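Local coordinates for uncharacterized protein (Thermus thermophilus, PDB 2DBS) that is of unknown function, is plasmid-encoded, belongs to an uncharacterised family and assembles as a two-chain protein whose beta-sheet runs on across the subunit interface, at residues Leu34-Leu39 against Ala66-Gly71; Trp61-Ala66 against Leu77-Glu82. All blocks are in the same frame, centred on the assembly; numbering follows the deposited sequence.

Contact 1 (Leu34-Leu39 against Ala66-Gly71)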
loop_
_atom_site.group_PDB
_atom_site.type_symbol
_atom_site.label_atom_id
_atom_site.label_comp_id
_atom_site.label_asym_id
_atom_site.label_seq_id
_atom_site.Cartn_x
_atom_site.Cartn_y
_atom_site.Cartn_z
ATOM N N LEU B 34 -0.710 5.622 10.616
ATOM C CA LEU B 34 -0.912 4.274 10.153
ATOM C C LEU B 34 -2.112 4.082 9.237
ATOM O O LEU B 34 -3.246 4.342 9.623
ATOM C CB LEU B 34 -1.064 3.360 11.353
ATOM C CG LEU B 34 -1.305 1.901 11.007
ATOM C CD1 LEU B 34 0.040 1.231 10.789
ATOM C CD2 LEU B 34 -2.085 1.233 12.135
ATOM N N VAL B 35 -1.868 3.607 8.023
ATOM C CA VAL B 35 -2.950 3.353 7.095
ATOM C C VAL B 35 -3.051 1.838 6.958
ATOM O O VAL B 35 -2.174 1.202 6.374
ATOM C CB VAL B 35 -2.670 3.981 5.713
ATOM C CG1 VAL B 35 -3.921 3.950 4.882
ATOM C CG2 VAL B 35 -2.167 5.413 5.880
ATOM N N LEU B 36 -4.114 1.273 7.528
ATOM C CA LEU B 36 -4.362 -0.164 7.492
ATOM C C LEU B 36 -5.162 -0.548 6.262
ATOM O O LEU B 36 -6.309 -0.176 6.148
ATOM C CB LEU B 36 -5.165 -0.603 8.719
ATOM C CG LEU B 36 -4.554 -1.129 10.016
ATOM C CD1 LEU B 36 -5.261 -2.436 10.369
ATOM C CD2 LEU B 36 -3.063 -1.351 9.875
ATOM N N LEU B 37 -4.582 -1.315 5.348
ATOM C CA LEU B 37 -5.325 -1.709 4.155
ATOM C C LEU B 37 -5.591 -3.201 4.002
ATOM O O LEU B 37 -4.746 -3.952 3.514
ATOM C CB LEU B 37 -4.631 -1.213 2.885
ATOM C CG LEU B 37 -4.497 0.288 2.713
ATOM C CD1 LEU B 37 -3.900 0.557 1.356
ATOM C CD2 LEU B 37 -5.833 0.967 2.856
ATOM N N PRO B 38 -6.776 -3.655 4.429
ATOM C CA PRO B 38 -7.102 -5.082 4.295
ATOM C C PRO B 38 -7.309 -5.382 2.799
ATOM O O PRO B 38 -8.408 -5.138 2.260
ATOM C CB PRO B 38 -8.407 -5.206 5.082
ATOM C CG PRO B 38 -8.309 -4.101 6.084
ATOM C CD PRO B 38 -7.755 -2.968 5.285
ATOM N N LEU B 39 -6.270 -5.891 2.123
ATOM C CA LEU B 39 -6.364 -6.189 0.687
ATOM C C LEU B 39 -7.478 -7.137 0.271
ATOM O O LEU B 39 -7.842 -7.161 -0.896
ATOM C CB LEU B 39 -5.040 -6.715 0.153
ATOM C CG LEU B 39 -3.907 -5.689 0.121
ATOM C CD1 LEU B 39 -2.753 -6.278 -0.665
ATOM C CD2 LEU B 39 -4.380 -4.371 -0.513
ATOM N N ALA B 66 0.041 -0.768 6.256
ATOM C CA ALA B 66 0.076 -2.118 6.766
ATOM C C ALA B 66 -0.867 -2.923 5.900
ATOM O O ALA B 66 -2.081 -2.804 6.031
ATOM C CB ALA B 66 -0.387 -2.133 8.198
ATOM N N LEU B 67 -0.307 -3.726 4.998
ATOM C CA LEU B 67 -1.113 -4.557 4.093
ATOM C C LEU B 67 -1.548 -5.832 4.800
ATOM O O LEU B 67 -0.720 -6.631 5.218
ATOM C CB LEU B 67 -0.334 -4.902 2.826
ATOM C CG LEU B 67 0.086 -3.723 1.937
ATOM C CD1 LEU B 67 0.968 -4.209 0.790
ATOM C CD2 LEU B 67 -1.148 -3.024 1.398
ATOM N N PHE B 68 -2.862 -5.996 4.920
ATOM C CA PHE B 68 -3.468 -7.112 5.611
ATOM C C PHE B 68 -4.077 -8.156 4.710
ATOM O O PHE B 68 -4.585 -7.850 3.635
ATOM C CB PHE B 68 -4.565 -6.608 6.559
ATOM C CG PHE B 68 -4.043 -6.059 7.861
ATOM C CD1 PHE B 68 -3.250 -4.916 7.888
ATOM C CD2 PHE B 68 -4.304 -6.718 9.058
ATOM C CE1 PHE B 68 -2.733 -4.454 9.073
ATOM C CE2 PHE B 68 -3.787 -6.258 10.250
ATOM C CZ PHE B 68 -3.002 -5.127 10.260
ATOM N N LEU B 69 -4.024 -9.398 5.174
ATOM C CA LEU B 69 -4.610 -10.542 4.489
ATOM C C LEU B 69 -5.211 -11.448 5.558
ATOM O O LEU B 69 -4.588 -11.678 6.601
ATOM C CB LEU B 69 -3.563 -11.336 3.718
ATOM C CG LEU B 69 -3.669 -11.256 2.200
ATOM C CD1 LEU B 69 -2.793 -12.333 1.596
ATOM C CD2 LEU B 69 -5.126 -11.420 1.769
ATOM N N GLN B 70 -6.417 -11.955 5.286
ATOM C CA GLN B 70 -7.152 -12.839 6.192
ATOM C C GLN B 70 -7.016 -12.389 7.663
ATOM O O GLN B 70 -6.764 -13.187 8.573
ATOM C CB GLN B 70 -6.683 -14.303 6.014
ATOM C CG GLN B 70 -6.559 -14.815 4.547
ATOM C CD GLN B 70 -7.899 -14.982 3.832
ATOM O OE1 GLN B 70 -8.876 -15.449 4.424
ATOM N NE2 GLN B 70 -7.944 -14.616 2.548
ATOM N N GLY B 71 -7.164 -11.085 7.871
ATOM C CA GLY B 71 -7.116 -10.531 9.205
ATOM C C GLY B 71 -5.781 -10.399 9.885
ATOM O O GLY B 71 -5.737 -10.218 11.098
#
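Ala-66 meets the 34-39 strand through both backbone groups: its N donates to Val-35 O at 3.0 Å, and its O accepts from Leu-37 N. Its CB presses on Leu-36 CD2 at 3.3 Å, tighter than usual van der Waals contact. Next along, Leu-67 has its side chain on the opposite face from Ala-66, with CD2 4.0 Å from Leu-39 CD2, where Leu-39 of the second subunit also packs. The strands run parallel at 26°, their axes 4.7 Å apart, as the two strands of a beta-alpha-beta unit whose connecting helix 42-53 touches Val-35, Leu-37 and Pro-38. Phe-68 pairs with Pro-38 and, in the usual parallel pattern, bonds to its two neighbours: Phe-68 N to Leu-37 O (3.1 Å) and Leu-39 N to Phe-68 O, the latter bent to 133°. With CG beside its own backbone N (chi1 -80°), the Phe-68 ring turns a face to Leu-36, whose CD1 makes a CH-pi contact 3.8 Å from the Phe-68 ring centroid. The ring edge takes Ala-66 O in its plane. An alanine in place of Phe-68 would probably leave Leu-36 CD1 and CD2 without the ring they pack on and open a gap beside Leu-36.

Contact 2 (Trp61-Ala66 against Leu77-Glu82)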
loop_
_atom_site.group_PDB
_atom_site.type_symbol
_atom_site.label_atom_id
_atom_site.label_comp_id
_atom_site.label_asym_id
_atom_site.label_seq_id
_atom_site.Cartn_x
_atom_site.Cartn_y
_atom_site.Cartn_z
ATOM N N TRP B 61 4.601 13.351 10.443
ATOM C CA TRP B 61 3.846 12.159 10.721
ATOM C C TRP B 61 3.631 11.389 9.423
ATOM O O TRP B 61 2.505 11.223 8.947
ATOM C CB TRP B 61 2.531 12.530 11.403
ATOM C CG TRP B 61 2.784 13.079 12.765
ATOM C CD1 TRP B 61 3.510 14.193 13.065
ATOM C CD2 TRP B 61 2.455 12.467 14.021
ATOM N NE1 TRP B 61 3.671 14.307 14.421
ATOM C CE2 TRP B 61 3.029 13.266 15.035
ATOM C CE3 TRP B 61 1.728 11.329 14.389
ATOM C CZ2 TRP B 61 2.911 12.956 16.386
ATOM C CZ3 TRP B 61 1.609 11.025 15.730
ATOM C CH2 TRP B 61 2.195 11.838 16.714
ATOM N N PRO B 62 4.740 10.918 8.820
ATOM C CA PRO B 62 4.749 10.150 7.572
ATOM C C PRO B 62 3.829 8.950 7.635
ATOM O O PRO B 62 3.502 8.466 8.720
ATOM C CB PRO B 62 6.215 9.758 7.413
ATOM C CG PRO B 62 6.762 9.844 8.802
ATOM C CD PRO B 62 6.107 11.072 9.338
ATOM N N SER B 63 3.412 8.477 6.465
ATOM C CA SER B 63 2.503 7.338 6.377
ATOM C C SER B 63 3.183 5.973 6.486
ATOM O O SER B 63 4.323 5.763 6.038
ATOM C CB SER B 63 1.704 7.388 5.064
ATOM O OG SER B 63 1.026 8.624 4.905
ATOM N N VAL B 64 2.458 5.055 7.106
ATOM C CA VAL B 64 2.902 3.690 7.271
ATOM C C VAL B 64 1.733 2.844 6.792
ATOM O O VAL B 64 0.646 2.920 7.348
ATOM C CB VAL B 64 3.225 3.363 8.750
ATOM C CG1 VAL B 64 3.481 1.850 8.915
ATOM C CG2 VAL B 64 4.444 4.183 9.211
ATOM N N TYR B 65 1.956 2.071 5.734
ATOM C CA TYR B 65 0.926 1.215 5.187
ATOM C C TYR B 65 1.102 -0.193 5.703
ATOM O O TYR B 65 2.176 -0.746 5.591
ATOM C CB TYR B 65 1.008 1.198 3.656
ATOM C CG TYR B 65 0.244 2.320 3.010
ATOM C CD1 TYR B 65 0.759 3.614 2.987
ATOM C CD2 TYR B 65 -1.047 2.108 2.516
ATOM C CE1 TYR B 65 -0.002 4.676 2.498
ATOM C CE2 TYR B 65 -1.808 3.148 2.032
ATOM C CZ TYR B 65 -1.286 4.428 2.028
ATOM O OH TYR B 65 -2.056 5.467 1.585
ATOM N N ALA B 66 0.041 -0.768 6.256
ATOM C CA ALA B 66 0.076 -2.118 6.766
ATOM C C ALA B 66 -0.867 -2.923 5.900
ATOM O O ALA B 66 -2.081 -2.804 6.031
ATOM C CB ALA B 66 -0.387 -2.133 8.198
ATOM N N LEU B 77 4.781 -0.952 4.386
ATOM C CA LEU B 77 5.458 -0.092 3.411
ATOM C C LEU B 77 5.797 1.209 4.116
ATOM O O LEU B 77 4.902 1.927 4.556
ATOM C CB LEU B 77 4.530 0.187 2.228
ATOM C CG LEU B 77 3.801 -1.075 1.751
ATOM C CD1 LEU B 77 2.563 -0.736 0.984
ATOM C CD2 LEU B 77 4.754 -1.920 0.913
ATOM N N LEU B 78 7.090 1.493 4.261
ATOM C CA LEU B 78 7.547 2.712 4.921
ATOM C C LEU B 78 7.694 3.816 3.894
ATOM O O LEU B 78 8.571 3.782 3.027
ATOM C CB LEU B 78 8.876 2.482 5.640
ATOM C CG LEU B 78 8.896 1.759 7.006
ATOM C CD1 LEU B 78 7.483 1.553 7.523
ATOM C CD2 LEU B 78 9.647 0.424 6.882
ATOM N N LEU B 79 6.809 4.796 4.019
ATOM C CA LEU B 79 6.728 5.941 3.128
ATOM C C LEU B 79 7.999 6.709 2.786
ATOM O O LEU B 79 8.795 7.071 3.662
ATOM C CB LEU B 79 5.715 6.957 3.687
ATOM C CG LEU B 79 5.400 8.226 2.863
ATOM C CD1 LEU B 79 4.518 7.794 1.702
ATOM C CD2 LEU B 79 4.705 9.324 3.702
ATOM N N GLY B 80 8.150 6.955 1.490
ATOM C CA GLY B 80 9.228 7.765 0.974
ATOM C C GLY B 80 8.405 8.976 0.535
ATOM O O GLY B 80 8.526 10.075 1.076
ATOM N N LYS B 81 7.522 8.760 -0.435
ATOM C CA LYS B 81 6.662 9.824 -0.926
ATOM C C LYS B 81 5.318 9.281 -1.373
ATOM O O LYS B 81 5.171 8.103 -1.673
ATOM C CB LYS B 81 7.320 10.577 -2.087
ATOM C CG LYS B 81 8.327 11.662 -1.671
ATOM C CD LYS B 81 8.725 12.509 -2.878
ATOM C CE LYS B 81 9.900 13.423 -2.583
ATOM N NZ LYS B 81 10.454 14.035 -3.836
ATOM N N GLU B 82 4.335 10.165 -1.404
ATOM C CA GLU B 82 2.988 9.811 -1.808
ATOM C C GLU B 82 2.681 10.669 -3.027
ATOM O O GLU B 82 3.249 11.747 -3.191
ATOM C CB GLU B 82 2.011 10.134 -0.689
ATOM C CG GLU B 82 0.829 9.207 -0.564
ATOM C CD GLU B 82 1.072 8.098 0.445
ATOM O OE1 GLU B 82 1.588 7.032 0.048
ATOM O OE2 GLU B 82 0.762 8.289 1.643
#
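Tyr-65 and Leu-77 both hold CG beside the backbone N (chi1 -86° and -44°), which brings Leu-77 CD1 to 3.6 Å from Tyr-65 CB. They are the hydrogen-bonded pair of an antiparallel beta hairpin, strands 63-69 and 72-79, with their side chains on one face of the sheet: Leu-77 N reaches Tyr-65 O at 2.9 Å, lying in the carbonyl plane, and Tyr-65 N returns a nearly straight bond to Leu-77 O. Val-64 and Leu-78 form the adjoining non-hydrogen-bonded pair on the other face, touching through Val-64 CG1 and Leu-78 CD1. Farther along, the bond from Leu-79 N to Ser-63 O is weak at 3.3 Å. The Leu-79 side chain also packs here, with CD2 4.0 Å from Pro-62 CB and close to Ser-63 N.

At Gly-80 the chain turns a corner, and Glu-82 comes back toward Ser-63 and Tyr-65. Leu-77, Leu-78, Lys-81 and Glu-82 also pair in an antiparallel ladder with a strand of the second subunit, carrying the sheet across the interface. Carboxylate and phenol ring stand almost perpendicular, 84° apart, with Glu-82 OE2 in the ring plane at its edge. Glu-82 OE1 is buried here without a polar partner, 3.8 Å from Tyr-65 CE1, while Glu-82 OE2 takes a weak hydrogen bond from Ser-63 OG at 3.3 Å.

Strand 63-69 is the middle strand of the three-stranded mixed sheet and serves both contacts: contact 1 joins it in parallel to 33-38, contact 2 in antiparallel fashion to 72-79. Their centres lie about 13 Å apart, on opposite sides of the chain's centre, and they share Ala-66. A probable hydrogen bond from Val-35 N to Val-64 O, 2.7 Å, extends the parallel ladder of contact 1 into the 61-66 segment. Tyr-65 bridges the two by packing, its CE2 3.4 Å from Leu-37 CD1, and Leu-67 CD1 lies 3.8 Å from Leu-77 CD1. That same face packs against the second subunit, where Tyr-65 meets Leu-77 and Leu-67 meets Leu-37 of the other chain.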